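Long-range contact in putative esterase/lipase/thioesterase (Silicibacter sp., PDB 2PBL), which is a putative esterase, lipase or thioesterase of the alpha/beta-hydrolase fold and probably hydrolyses ester or thioester bonds: residues F68-Y73 with P99-C104. Sequence-based numbering, arbitrary orientation.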
# COMPACT_ATOMS: atom_id res chain seq x y z
N PHE A 68 1.20 -6.26 -1.37
CA PHE A 68 0.44 -5.31 -0.57
C PHE A 68 1.38 -4.44 0.27
O PHE A 68 2.22 -4.96 0.99
CB PHE A 68 -0.60 -6.00 0.28
CG PHE A 68 -1.27 -5.07 1.23
CD1 PHE A 68 -2.34 -4.27 0.81
CD2 PHE A 68 -0.82 -4.96 2.55
CE1 PHE A 68 -2.95 -3.40 1.72
CE2 PHE A 68 -1.38 -4.11 3.44
CZ PHE A 68 -2.49 -3.33 3.05
N VAL A 69 1.24 -3.12 0.14
CA VAL A 69 2.08 -2.21 0.90
C VAL A 69 1.23 -1.49 1.94
O VAL A 69 0.30 -0.76 1.61
CB VAL A 69 2.82 -1.20 0.01
CG1 VAL A 69 3.78 -0.38 0.84
CG2 VAL A 69 3.57 -1.92 -1.14
N HIS A 70 1.61 -1.68 3.19
CA HIS A 70 0.90 -1.17 4.34
C HIS A 70 1.10 0.32 4.60
O HIS A 70 2.07 0.93 4.11
CB HIS A 70 1.28 -1.98 5.59
CG HIS A 70 2.60 -1.62 6.21
ND1 HIS A 70 2.77 -0.50 7.00
CD2 HIS A 70 3.79 -2.28 6.22
CE1 HIS A 70 4.02 -0.46 7.44
NE2 HIS A 70 4.65 -1.53 6.99
N GLY A 71 0.17 0.88 5.36
CA GLY A 71 0.23 2.27 5.69
C GLY A 71 0.70 2.57 7.11
O GLY A 71 1.26 1.70 7.82
N GLY A 72 0.40 3.80 7.53
CA GLY A 72 0.91 4.35 8.79
C GLY A 72 1.69 5.66 8.64
O GLY A 72 2.51 5.98 9.52
N TYR A 73 1.40 6.40 7.56
CA TYR A 73 1.96 7.69 7.25
C TYR A 73 3.48 7.61 7.22
O TYR A 73 4.13 8.47 7.75
CB TYR A 73 1.48 8.77 8.25
CG TYR A 73 0.09 9.38 7.96
CD1 TYR A 73 -0.10 10.19 6.85
CD2 TYR A 73 -0.96 9.24 8.83
CE1 TYR A 73 -1.31 10.77 6.59
CE2 TYR A 73 -2.19 9.81 8.58
CZ TYR A 73 -2.35 10.58 7.47
OH TYR A 73 -3.57 11.17 7.22
N PRO A 99 5.92 -6.05 2.02
CA PRO A 99 7.17 -5.59 2.60
C PRO A 99 7.02 -4.65 3.78
O PRO A 99 5.96 -4.00 3.97
CB PRO A 99 7.79 -4.79 1.45
CG PRO A 99 6.61 -4.19 0.82
CD PRO A 99 5.51 -5.23 0.88
N SER A 100 8.10 -4.60 4.56
CA SER A 100 8.33 -3.58 5.54
C SER A 100 9.28 -2.61 4.81
O SER A 100 9.76 -2.89 3.68
CB SER A 100 9.02 -4.16 6.78
OG SER A 100 8.15 -4.84 7.65
N TYR A 101 9.56 -1.53 5.50
CA TYR A 101 10.41 -0.47 5.01
C TYR A 101 10.79 0.40 6.19
O TYR A 101 10.10 0.39 7.21
CB TYR A 101 9.66 0.32 3.96
CG TYR A 101 8.24 0.77 4.34
CD1 TYR A 101 8.01 1.99 5.01
CD2 TYR A 101 7.14 -0.01 3.97
CE1 TYR A 101 6.70 2.39 5.34
CE2 TYR A 101 5.84 0.40 4.27
CZ TYR A 101 5.62 1.57 4.96
OH TYR A 101 4.31 1.91 5.23
N GLU A 102 11.92 1.09 6.07
CA GLU A 102 12.33 2.04 7.10
C GLU A 102 11.34 3.20 7.11
O GLU A 102 10.65 3.48 6.13
CB GLU A 102 13.74 2.53 6.91
CG GLU A 102 14.73 1.43 7.03
CD GLU A 102 16.14 1.95 6.90
OE1 GLU A 102 16.66 1.84 5.80
OE2 GLU A 102 16.66 2.55 7.87
N LEU A 103 11.30 3.86 8.26
CA LEU A 103 10.30 4.87 8.54
C LEU A 103 10.92 6.22 8.75
O LEU A 103 12.10 6.33 9.07
CB LEU A 103 9.58 4.46 9.82
CG LEU A 103 8.90 3.09 9.84
CD1 LEU A 103 8.34 2.71 11.23
CD2 LEU A 103 7.78 3.08 8.83
N CYS A 104 10.11 7.25 8.52
CA CYS A 104 10.51 8.59 8.79
C CYS A 104 10.46 8.64 10.32
O CYS A 104 9.59 7.99 10.92
CB CYS A 104 9.56 9.59 8.18
SG CYS A 104 9.41 9.52 6.37
O HOH W 1 3.26 -4.27 3.59
O HOH W 2 7.35 -0.63 7.21
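Y101 reaches across to H70 and lays its ring against the imidazole in an offset stack, centroids 4.7 Å apart and planes 20° from parallel. Its CB points toward segment 68-73, and CG, set between the backbone N and the carbonyl carbon (chi1 49°), brings CE2 and OH to H70. CE2 touches V69 CG1 (4.1 Å) and also sits over the rim of the imidazole, 3.5 Å from H70 NE2. At the tip, OH donates to H70 O (2.7 Å) from above the carbonyl plane. H70 ND1 donates a hydrogen bond to G71 O at 2.8 Å, in the ring plane, which helps hold the imidazole's rotation; water 2 joins NE2 to Y101 O. With an alanine at H70, the tyrosine ring would probably lose its offset-stacked partner and G71 O this donor. Nearer the strands, water 1 links F68 O, H70 N and P99 O where the backbones diverge. The HGG sequence after strand 64-69 resembles the oxyanion-hole loop of HGG-type alpha/beta hydrolases. W82 also stacks on H70, while Y101 packs against helices 109-126 and 138-145, just beyond the ends of adjacent parallel strands 64-69 and 94-99.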